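Local coordinates for laccase (Botrytis aclada, PDB 3SQR), which oxidises phenolic substrates such as hydroquinones while reducing dioxygen to water at copper centres, and probably helps degrade lignin and detoxify its products, at residues 65-70 with 105-110; 265-270 with 303-308; 410-415 with 573-578. All blocks are in the same frame, centred on the assembly; numbering follows the deposited sequence. Where two conformers were deposited one is given.

Interaction 1. Residues 65-70 with 105-110; sequences GVTREY and GDNLII. With MAN (alpha-D-mannopyranose), chain C.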
loop_
_atom_site.group_PDB
_atom_site.type_symbol
_atom_site.label_atom_id
_atom_site.label_comp_id
_atom_site.label_asym_id
_atom_site.label_seq_id
_atom_site.Cartn_x
_atom_site.Cartn_y
_atom_site.Cartn_z
ATOM N N GLY A 65 -16.893 12.502 -13.883
ATOM C CA GLY A 65 -16.876 13.246 -12.655
ATOM C C GLY A 65 -16.399 14.657 -12.956
ATOM O O GLY A 65 -16.731 15.242 -13.991
ATOM N N VAL A 66 -15.635 15.213 -12.026
ATOM C CA VAL A 66 -15.137 16.580 -12.126
ATOM C C VAL A 66 -13.682 16.551 -11.889
ATOM O O VAL A 66 -13.143 15.532 -11.468
ATOM C CB VAL A 66 -15.828 17.446 -11.062
ATOM C CG1 VAL A 66 -17.371 17.434 -11.331
ATOM C CG2 VAL A 66 -15.543 16.931 -9.610
ATOM N N THR A 67 -13.055 17.700 -12.089
ATOM C CA THR A 67 -11.626 17.870 -11.835
ATOM C C THR A 67 -11.383 18.343 -10.418
ATOM O O THR A 67 -12.001 19.331 -9.972
ATOM C CB THR A 67 -11.020 18.812 -12.854
ATOM O OG1 THR A 67 -11.114 18.183 -14.127
ATOM C CG2 THR A 67 -9.582 19.072 -12.526
ATOM N N ARG A 68 -10.544 17.642 -9.673
ATOM C CA ARG A 68 -10.219 18.055 -8.325
ATOM C C ARG A 68 -8.708 18.338 -8.264
ATOM O O ARG A 68 -7.919 17.534 -8.747
ATOM C CB ARG A 68 -10.566 16.960 -7.373
ATOM C CG ARG A 68 -12.142 16.839 -7.233
ATOM C CD ARG A 68 -12.489 15.977 -6.137
ATOM N NE ARG A 68 -13.846 15.451 -6.324
ATOM C CZ ARG A 68 -14.972 16.114 -6.080
ATOM N NH1 ARG A 68 -14.956 17.376 -5.634
ATOM N NH2 ARG A 68 -16.123 15.501 -6.290
ATOM N N GLU A 69 -8.353 19.496 -7.740
ATOM C CA GLU A 69 -6.994 19.944 -7.747
ATOM C C GLU A 69 -6.424 20.044 -6.332
ATOM O O GLU A 69 -7.060 20.568 -5.416
ATOM C CB GLU A 69 -6.942 21.301 -8.420
ATOM C CG GLU A 69 -5.526 21.835 -8.619
ATOM C CD GLU A 69 -5.465 23.022 -9.602
ATOM O OE1 GLU A 69 -6.413 23.826 -9.593
ATOM O OE2 GLU A 69 -4.476 23.117 -10.347
ATOM N N TYR A 70 -5.198 19.624 -6.142
ATOM C CA TYR A 70 -4.576 19.579 -4.839
ATOM C C TYR A 70 -3.168 20.099 -4.952
ATOM O O TYR A 70 -2.510 19.909 -5.966
ATOM C CB TYR A 70 -4.560 18.140 -4.267
ATOM C CG TYR A 70 -5.863 17.606 -3.802
ATOM C CD1 TYR A 70 -6.269 17.754 -2.478
ATOM C CD2 TYR A 70 -6.680 16.927 -4.659
ATOM C CE1 TYR A 70 -7.500 17.224 -2.044
ATOM C CE2 TYR A 70 -7.872 16.421 -4.250
ATOM C CZ TYR A 70 -8.291 16.570 -2.962
ATOM O OH TYR A 70 -9.498 16.044 -2.616
ATOM N N GLY A 105 -14.455 8.406 -11.042
ATOM C CA GLY A 105 -14.511 9.089 -12.334
ATOM C C GLY A 105 -13.877 10.474 -12.357
ATOM O O GLY A 105 -13.693 11.028 -13.449
ATOM N N ASP A 106 -13.585 11.059 -11.180
ATOM C CA ASP A 106 -13.009 12.368 -11.118
ATOM C C ASP A 106 -11.584 12.356 -11.686
ATOM O O ASP A 106 -10.913 11.313 -11.674
ATOM C CB ASP A 106 -12.935 12.870 -9.682
ATOM C CG ASP A 106 -14.278 13.284 -9.136
ATOM O OD1 ASP A 106 -15.307 13.382 -9.876
ATOM O OD2 ASP A 106 -14.289 13.554 -7.916
ATOM N N ASN A 107 -11.160 13.515 -12.168
ATOM C CA ASN A 107 -9.773 13.726 -12.627
ATOM C C ASN A 107 -9.102 14.458 -11.530
ATOM O O ASN A 107 -9.641 15.456 -11.088
ATOM C CB ASN A 107 -9.784 14.498 -13.940
ATOM C CG ASN A 107 -10.385 13.671 -15.056
ATOM O OD1 ASN A 107 -9.954 12.574 -15.312
ATOM N ND2 ASN A 107 -11.422 14.194 -15.717
ATOM N N LEU A 108 -7.949 13.937 -11.082
ATOM C CA LEU A 108 -7.142 14.528 -10.037
ATOM C C LEU A 108 -5.979 15.253 -10.688
ATOM O O LEU A 108 -5.333 14.715 -11.582
ATOM C CB LEU A 108 -6.642 13.485 -9.057
ATOM C CG LEU A 108 -7.745 12.590 -8.466
ATOM C CD1 LEU A 108 -7.179 11.768 -7.268
ATOM C CD2 LEU A 108 -9.043 13.360 -8.098
ATOM N N ILE A 109 -5.716 16.444 -10.205
ATOM C CA ILE A 109 -4.503 17.205 -10.496
ATOM C C ILE A 109 -3.818 17.450 -9.164
ATOM O O ILE A 109 -4.373 18.162 -8.316
ATOM C CB ILE A 109 -4.867 18.520 -11.141
ATOM C CG1 ILE A 109 -5.652 18.260 -12.424
ATOM C CG2 ILE A 109 -3.587 19.313 -11.439
ATOM C CD1 ILE A 109 -6.150 19.529 -13.066
ATOM N N ILE A 110 -2.659 16.841 -8.954
ATOM C CA ILE A 110 -2.003 16.939 -7.666
ATOM C C ILE A 110 -0.608 17.506 -7.873
ATOM O O ILE A 110 0.257 16.844 -8.368
ATOM C CB ILE A 110 -1.916 15.623 -6.955
ATOM C CG1 ILE A 110 -3.321 14.960 -6.943
ATOM C CG2 ILE A 110 -1.250 15.822 -5.546
ATOM C CD1 ILE A 110 -3.345 13.473 -6.646
HETATM C C1 MAN C . -9.851 22.990 -2.598
HETATM C C2 MAN C . -9.362 23.735 -3.859
HETATM C C3 MAN C . -10.198 23.289 -5.075
HETATM C C4 MAN C . -10.099 21.771 -5.233
HETATM C C5 MAN C . -10.535 21.082 -3.935
HETATM C C6 MAN C . -10.231 19.578 -3.980
HETATM O O2 MAN C . -7.957 23.577 -4.052
HETATM O O3 MAN C . -9.810 23.937 -6.263
HETATM O O4 MAN C . -10.670 21.279 -6.463
HETATM O O5 MAN C . -9.819 21.589 -2.804
HETATM O O6 MAN C . -10.628 18.943 -2.763
HETATM O O HOH W 1 -14.808 12.915 -15.227
#
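A parallel strand pair in the first cupredoxin domain, Thr67-Tyr70 beside Asn107-Ile110, illustrates how a sheet ladder can be closed at its start by a side chain. The two strands form the middle of a four-stranded mixed sheet. Arg68 binds the residues on either side of Leu108, as in a parallel ladder: its N reaches Asn107 O (2.8 Å) and its carbonyl O receives Ile109 N (2.9 Å), while Tyr70 N reaches Ile109 O. Just before the ladder, Asn107 N binds Val66 O, and the Asp106 side chain takes the N-H of Val66. Its CG turns beside its own backbone N (chi1 -74°), so that OD1 receives Val66 N at 2.8 Å from above the carboxylate plane. The other oxygen, OD2, forms a salt bridge with Arg68 NE, again from above that plane; the modelled 2.5 Å is probably not exact. Arg68 NH2 adds a weak bond. The guanidinium and carboxylate planes stand 60° apart, and Val66 CG2 lies over the centre of one guanidinium face. Asp103 supplies a second salt bridge to Arg68 NH2, and its backbone N also binds Asp106 OD2.

Thr67 CG2 rests against Ile109 CD1 (3.5 Å) on one face of the sheet. On the other, Tyr70 and Leu108 pack toward strand 100-103. A mannose of an attached glycan lies along strand 67-79, where Glu69 N points almost straight at its O4 (3.2 Å). With OD2 gripped by arginine and a backbone amide, the Asp106 carboxylate is probably held anionic and fixed in rotation.

Interaction 2. Residues 265-270 with 303-308; sequences LRLINV and LLIGIG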
loop_
_atom_site.group_PDB
_atom_site.type_symbol
_atom_site.label_atom_id
_atom_site.label_comp_id
_atom_site.label_asym_id
_atom_site.label_seq_id
_atom_site.Cartn_x
_atom_site.Cartn_y
_atom_site.Cartn_z
ATOM N N LEU A 265 -15.418 1.583 8.272
ATOM C CA LEU A 265 -14.007 1.844 8.684
ATOM C C LEU A 265 -13.133 1.376 7.545
ATOM O O LEU A 265 -13.307 0.304 7.018
ATOM C CB LEU A 265 -13.629 1.020 9.896
ATOM C CG LEU A 265 -14.228 1.412 11.257
ATOM C CD1 LEU A 265 -15.740 1.621 11.256
ATOM C CD2 LEU A 265 -13.714 0.403 12.327
ATOM N N ARG A 266 -12.091 2.143 7.279
ATOM C CA ARG A 266 -11.250 1.859 6.102
ATOM C C ARG A 266 -9.866 1.612 6.625
ATOM O O ARG A 266 -9.206 2.532 7.050
ATOM C CB ARG A 266 -11.317 3.035 5.154
ATOM C CG ARG A 266 -12.726 3.421 4.684
ATOM C CD ARG A 266 -12.640 4.678 3.890
ATOM N NE ARG A 266 -13.872 5.146 3.316
ATOM C CZ ARG A 266 -14.278 4.934 2.063
ATOM N NH1 ARG A 266 -13.578 4.180 1.251
ATOM N NH2 ARG A 266 -15.423 5.455 1.638
ATOM N N LEU A 267 -9.493 0.347 6.653
ATOM C CA LEU A 267 -8.323 -0.098 7.329
ATOM C C LEU A 267 -7.185 -0.194 6.348
ATOM O O LEU A 267 -7.326 -0.802 5.294
ATOM C CB LEU A 267 -8.556 -1.438 7.975
ATOM C CG LEU A 267 -9.789 -1.446 8.919
ATOM C CD1 LEU A 267 -10.152 -2.885 9.333
ATOM C CD2 LEU A 267 -9.535 -0.537 10.118
ATOM N N ILE A 268 -6.061 0.389 6.731
ATOM C CA ILE A 268 -4.817 0.347 5.925
ATOM C C ILE A 268 -3.636 0.049 6.766
ATOM O O ILE A 268 -3.365 0.756 7.734
ATOM C CB ILE A 268 -4.556 1.628 5.135
ATOM C CG1 ILE A 268 -5.854 2.202 4.559
ATOM C CG2 ILE A 268 -3.401 1.369 4.009
ATOM C CD1 ILE A 268 -5.641 3.346 3.627
ATOM N N ASN A 269 -2.869 -0.960 6.363
ATOM C CA ASN A 269 -1.589 -1.232 7.006
ATOM C C ASN A 269 -0.493 -0.502 6.188
ATOM O O ASN A 269 -0.262 -0.827 5.065
ATOM C CB ASN A 269 -1.337 -2.746 7.111
ATOM C CG ASN A 269 0.039 -3.127 7.619
ATOM O OD1 ASN A 269 0.967 -2.303 7.844
ATOM N ND2 ASN A 269 0.211 -4.483 7.753
ATOM N N VAL A 270 0.140 0.444 6.821
ATOM C CA VAL A 270 1.135 1.320 6.174
ATOM C C VAL A 270 2.462 1.314 6.901
ATOM O O VAL A 270 3.282 2.235 6.735
ATOM C CB VAL A 270 0.600 2.774 6.041
ATOM C CG1 VAL A 270 -0.675 2.767 5.195
ATOM C CG2 VAL A 270 0.419 3.454 7.432
ATOM N N LEU A 303 -9.045 -9.487 11.489
ATOM C CA LEU A 303 -8.831 -9.242 10.040
ATOM C C LEU A 303 -7.321 -9.080 9.809
ATOM O O LEU A 303 -6.695 -8.084 10.290
ATOM C CB LEU A 303 -9.590 -7.985 9.676
ATOM C CG LEU A 303 -9.615 -7.493 8.227
ATOM C CD1 LEU A 303 -9.896 -8.620 7.267
ATOM C CD2 LEU A 303 -10.591 -6.351 8.049
ATOM N N LEU A 304 -6.753 -10.067 9.120
ATOM C CA LEU A 304 -5.347 -10.143 8.827
ATOM C C LEU A 304 -5.075 -9.108 7.744
ATOM O O LEU A 304 -5.792 -9.080 6.757
ATOM C CB LEU A 304 -4.937 -11.521 8.359
ATOM C CG LEU A 304 -5.022 -12.639 9.424
ATOM C CD1 LEU A 304 -5.052 -14.030 8.733
ATOM C CD2 LEU A 304 -3.849 -12.508 10.350
ATOM N N ILE A 305 -4.070 -8.270 7.947
ATOM C CA ILE A 305 -3.818 -7.198 6.978
ATOM C C ILE A 305 -2.350 -7.059 6.801
ATOM O O ILE A 305 -1.582 -6.720 7.747
ATOM C CB ILE A 305 -4.384 -5.804 7.367
ATOM C CG1 ILE A 305 -5.810 -5.856 7.903
ATOM C CG2 ILE A 305 -4.265 -4.819 6.148
ATOM C CD1 ILE A 305 -6.322 -4.510 8.427
ATOM N N GLY A 306 -1.895 -7.398 5.610
ATOM C CA GLY A 306 -0.524 -7.117 5.224
ATOM C C GLY A 306 -0.215 -5.710 4.725
ATOM O O GLY A 306 -1.087 -4.926 4.514
ATOM N N ILE A 307 1.062 -5.379 4.631
ATOM C CA ILE A 307 1.466 -4.023 4.342
ATOM C C ILE A 307 0.962 -3.588 2.979
ATOM O O ILE A 307 1.179 -4.260 1.984
ATOM C CB ILE A 307 2.974 -3.790 4.392
ATOM C CG1 ILE A 307 3.534 -4.149 5.771
ATOM C CG2 ILE A 307 3.256 -2.273 4.110
ATOM C CD1 ILE A 307 5.036 -4.186 5.787
ATOM N N GLY A 308 0.294 -2.479 2.937
ATOM C CA GLY A 308 -0.234 -1.925 1.699
ATOM C C GLY A 308 -1.626 -2.422 1.351
ATOM O O GLY A 308 -2.287 -1.788 0.500
#
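Asn269 grips the 303-308 segment twice, by its side-chain amide at Ile305 and by its carbonyl at Gly308. Its ND2 gives a hydrogen bond to Ile305 O at 2.9 Å; the acceptor lies in the amide plane, but the donor approaches from above the plane of the carbonyl. The Asn269 carbonyl O takes Gly308 N at 2.8 Å, in a fairly straight bond of 167°. With CG anti to the backbone N (chi1 173°), the amide is laid across the turn, its OD1 passing 3.8 Å from Ile307 CG1, while Asn269 CB rests on Ile305 CG2 (3.7 Å). Farther along, Leu267 reaches across with its CB toward Ile305 CD1 (3.8 Å) and its CD1 toward Leu303 CD2 (3.7 Å).

These strands lie in different sheets of the second cupredoxin domain: strand 262-269 in one, the edge strand 303-305 in the other. Their axes come no closer than 8.5 Å and differ by 42° in direction, as facing layers of a beta sandwich do. No ladder runs between them; apolar side chains, the Asn269 amide and one backbone bond beyond the end of strand 303-305 join them.

The asparagine itself is positioned by the loop that follows it, since Ser274 O is a second acceptor for ND2 and Gly271 N donates to OD1. From strand 276-280, Phe278 touches Leu267 and Phe276 touches Asn269. Beyond the turn, Ile307 touches His527, which with His126 and His168 binds one of the copper ions.

Interaction 3. Residues 410-415 with 573-578; sequences SLLLDW and FAEDDS. With NAG (2-acetamido-2-deoxy-beta-D-glucopyranose), chain B; NAG (2-acetamido-2-deoxy-beta-D-glucopyranose), chain D.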
loop_
_atom_site.group_PDB
_atom_site.type_symbol
_atom_site.label_atom_id
_atom_site.label_comp_id
_atom_site.label_asym_id
_atom_site.label_seq_id
_atom_site.Cartn_x
_atom_site.Cartn_y
_atom_site.Cartn_z
ATOM N N SER A 410 19.068 -8.758 -7.907
ATOM C CA SER A 410 18.419 -7.794 -6.993
ATOM C C SER A 410 18.152 -6.486 -7.713
ATOM O O SER A 410 19.036 -5.932 -8.377
ATOM C CB SER A 410 19.325 -7.562 -5.802
ATOM O OG SER A 410 18.682 -6.843 -4.776
ATOM N N LEU A 411 16.935 -5.951 -7.578
ATOM C CA LEU A 411 16.581 -4.692 -8.248
ATOM C C LEU A 411 17.399 -3.536 -7.751
ATOM O O LEU A 411 17.548 -3.307 -6.531
ATOM C CB LEU A 411 15.065 -4.365 -8.097
ATOM C CG LEU A 411 14.550 -3.249 -9.012
ATOM C CD1 LEU A 411 13.740 -3.823 -10.156
ATOM C CD2 LEU A 411 13.720 -2.281 -8.158
ATOM N N LEU A 412 17.970 -2.832 -8.721
ATOM C CA LEU A 412 18.707 -1.632 -8.482
ATOM C C LEU A 412 18.527 -0.708 -9.685
ATOM O O LEU A 412 18.944 -0.993 -10.833
ATOM C CB LEU A 412 20.167 -1.968 -8.198
ATOM C CG LEU A 412 21.183 -0.847 -8.117
ATOM C CD1 LEU A 412 20.765 0.048 -6.995
ATOM C CD2 LEU A 412 22.547 -1.499 -7.910
ATOM N N LEU A 413 17.870 0.419 -9.414
ATOM C CA LEU A 413 17.442 1.307 -10.471
ATOM C C LEU A 413 18.331 2.551 -10.459
ATOM O O LEU A 413 18.870 2.948 -9.437
ATOM C CB LEU A 413 15.992 1.710 -10.277
ATOM C CG LEU A 413 14.980 0.567 -10.263
ATOM C CD1 LEU A 413 13.564 1.177 -10.226
ATOM C CD2 LEU A 413 15.110 -0.352 -11.423
ATOM N N ASP A 414 18.376 3.177 -11.626
ATOM C CA ASP A 414 19.021 4.457 -11.812
ATOM C C ASP A 414 17.956 5.477 -11.933
ATOM O O ASP A 414 17.197 5.500 -12.896
ATOM C CB ASP A 414 19.840 4.446 -13.120
ATOM C CG ASP A 414 20.687 5.659 -13.262
ATOM O OD1 ASP A 414 20.375 6.708 -12.681
ATOM O OD2 ASP A 414 21.652 5.586 -14.012
ATOM N N TRP A 415 17.901 6.333 -10.934
ATOM C CA TRP A 415 16.879 7.372 -10.850
ATOM C C TRP A 415 16.943 8.360 -11.998
ATOM O O TRP A 415 15.924 8.931 -12.394
ATOM C CB TRP A 415 17.048 8.086 -9.537
ATOM C CG TRP A 415 16.488 7.380 -8.336
ATOM C CD1 TRP A 415 15.407 6.512 -8.278
ATOM C CD2 TRP A 415 16.958 7.498 -7.008
ATOM N NE1 TRP A 415 15.208 6.099 -7.015
ATOM C CE2 TRP A 415 16.126 6.694 -6.191
ATOM C CE3 TRP A 415 17.984 8.234 -6.402
ATOM C CZ2 TRP A 415 16.317 6.592 -4.807
ATOM C CZ3 TRP A 415 18.173 8.091 -5.037
ATOM C CH2 TRP A 415 17.331 7.314 -4.255
ATOM N N PHE A 573 23.466 13.190 -0.376
ATOM C CA PHE A 573 23.307 11.738 -0.282
ATOM C C PHE A 573 23.018 11.100 -1.606
ATOM O O PHE A 573 22.184 11.588 -2.382
ATOM C CB PHE A 573 22.190 11.418 0.675
ATOM C CG PHE A 573 22.363 12.022 2.002
ATOM C CD1 PHE A 573 23.311 11.534 2.886
ATOM C CD2 PHE A 573 21.577 13.092 2.391
ATOM C CE1 PHE A 573 23.455 12.122 4.141
ATOM C CE2 PHE A 573 21.728 13.662 3.630
ATOM C CZ PHE A 573 22.663 13.190 4.487
ATOM N N ALA A 574 23.760 10.038 -1.886
ATOM C CA ALA A 574 23.580 9.276 -3.089
ATOM C C ALA A 574 22.517 8.225 -2.757
ATOM O O ALA A 574 22.274 7.918 -1.582
ATOM C CB ALA A 574 24.875 8.557 -3.492
ATOM N N GLU A 575 21.952 7.671 -3.811
ATOM C CA GLU A 575 21.184 6.443 -3.747
ATOM C C GLU A 575 21.975 5.376 -3.003
ATOM O O GLU A 575 23.174 5.163 -3.255
ATOM C CB GLU A 575 20.873 5.921 -5.165
ATOM C CG GLU A 575 19.890 4.769 -5.207
ATOM C CD GLU A 575 19.627 4.270 -6.632
ATOM O OE1 GLU A 575 20.411 4.649 -7.576
ATOM O OE2 GLU A 575 18.677 3.473 -6.825
ATOM N N ASP A 576 21.337 4.715 -2.057
ATOM C CA ASP A 576 22.020 3.728 -1.229
ATOM C C ASP A 576 21.084 2.541 -0.971
ATOM O O ASP A 576 21.232 1.818 -0.028
ATOM C CB ASP A 576 22.671 4.347 0.050
ATOM C CG ASP A 576 21.701 4.560 1.159
ATOM O OD1 ASP A 576 20.519 4.764 0.808
ATOM O OD2 ASP A 576 22.099 4.530 2.351
ATOM N N ASP A 577 20.180 2.335 -1.908
ATOM C CA ASP A 577 19.321 1.192 -1.898
ATOM C C ASP A 577 18.837 0.924 -3.292
ATOM O O ASP A 577 19.426 1.387 -4.259
ATOM C CB ASP A 577 18.204 1.353 -0.846
ATOM C CG ASP A 577 17.166 2.434 -1.180
ATOM O OD1 ASP A 577 17.193 3.028 -2.275
ATOM O OD2 ASP A 577 16.324 2.672 -0.259
ATOM N N SER A 578 17.780 0.135 -3.443
ATOM C CA SER A 578 17.343 -0.265 -4.762
ATOM C C SER A 578 16.758 0.896 -5.614
ATOM O O SER A 578 16.592 0.755 -6.809
ATOM C CB SER A 578 16.223 -1.267 -4.602
ATOM O OG SER A 578 15.175 -0.638 -3.884
HETATM C C1 NAG B . 17.531 11.216 2.267
HETATM C C2 NAG B . 18.796 10.418 2.085
HETATM C C3 NAG B . 19.321 9.649 3.286
HETATM C C4 NAG B . 19.433 10.629 4.426
HETATM C C5 NAG B . 18.119 11.431 4.572
HETATM C C6 NAG B . 18.250 12.607 5.521
HETATM C C7 NAG B . 18.874 10.011 -0.354
HETATM C C8 NAG B . 18.802 8.898 -1.368
HETATM N N2 NAG B . 18.755 9.578 0.912
HETATM O O3 NAG B . 20.554 9.054 2.915
HETATM O O4 NAG B . 19.650 10.002 5.654
HETATM O O5 NAG B . 17.700 12.031 3.376
HETATM O O6 NAG B . 16.972 12.931 6.015
HETATM O O7 NAG B . 19.053 11.168 -0.723
HETATM C C1 NAG D . 20.982 9.780 6.114
HETATM C C2 NAG D . 20.961 9.734 7.619
HETATM C C3 NAG D . 22.318 9.337 8.169
HETATM C C4 NAG D . 22.882 8.118 7.411
HETATM C C5 NAG D . 22.807 8.329 5.923
HETATM C C6 NAG D . 23.318 7.175 5.039
HETATM C C7 NAG D . 19.459 11.319 8.728
HETATM C C8 NAG D . 19.285 12.747 9.204
HETATM N N2 NAG D . 20.586 11.055 8.115
HETATM O O3 NAG D . 22.097 9.009 9.503
HETATM O O4 NAG D . 24.245 7.885 7.756
HETATM O O5 NAG D . 21.422 8.553 5.624
HETATM O O6 NAG D . 22.632 6.027 5.433
HETATM O O7 NAG D . 18.646 10.453 8.922
HETATM O O HOH W 2 20.425 6.898 -9.391
#
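Glu575 swings its CG anti to the backbone N (chi1 -171°) and stays extended beyond it, while Trp415 holds its indole beside its own backbone N; together these torsions lay the acid chain flat over the ring. Glu575 CG stands 3.8 Å from the centroid of the six-membered ring of Trp415, 16° off the normal, a CH-pi contact over the face. Its carboxylate continues the stack, only 18° from parallel with the indole. At the end of this chain, Glu575 OE2 comes within 2.7 Å of Leu413 O, a separation of two oxygens that suggests the acid may hold a proton. A water bridges the other oxygen back to the same segment, donating to Glu575 OE1 (2.9 Å) and accepting from Trp415 N (3.0 Å). An acid whose methylenes cover an aromatic face and whose end is met by a water shows how such a group can be folded into a mostly buried contact.

A backbone bond from the same residue, Leu413 N, reaches Ser578 O at 2.9 Å. Beside it Leu412 CD1 presses on Asp577 O (3.3 Å). An attached glycan borders the site: its first N-acetylglucosamine brings C8 to the Trp415 ring edge, 3.6 Å from CH2, and lays its C4 over the Phe573 face.

Residues 573-578 belong to the C-terminal tail after helix 551-567, which probably reaches into the channel toward the trinuclear copper site, as in other ascomycete laccases. Asp577 and Ser578 fasten it to Ser533 and Ala532 in helix 529-533, and the loop 410-415, between strand 402-406 and helix 419-424, backs onto strand 537-542 through Leu411 and Leu413.

Followed from the N terminus, the three contacts form a series in which none encloses or crosses another. Interaction 1 closes a loop of 34 residues within the first cupredoxin domain, pairing two neighbouring strands of a single sheet. Interaction 2 shuts a similar loop of 32 residues in the second domain, but joins two facing sheets of a sandwich. Interaction 3 spans 157 residues and brings the C-terminal tail back to a loop of the third domain. Their centres lie about 26 to 32 Å apart and they do not touch, the nearest atoms of any two being about 13 Å apart or more, so closure within a domain and long-range return coexist as separate ties in one chain.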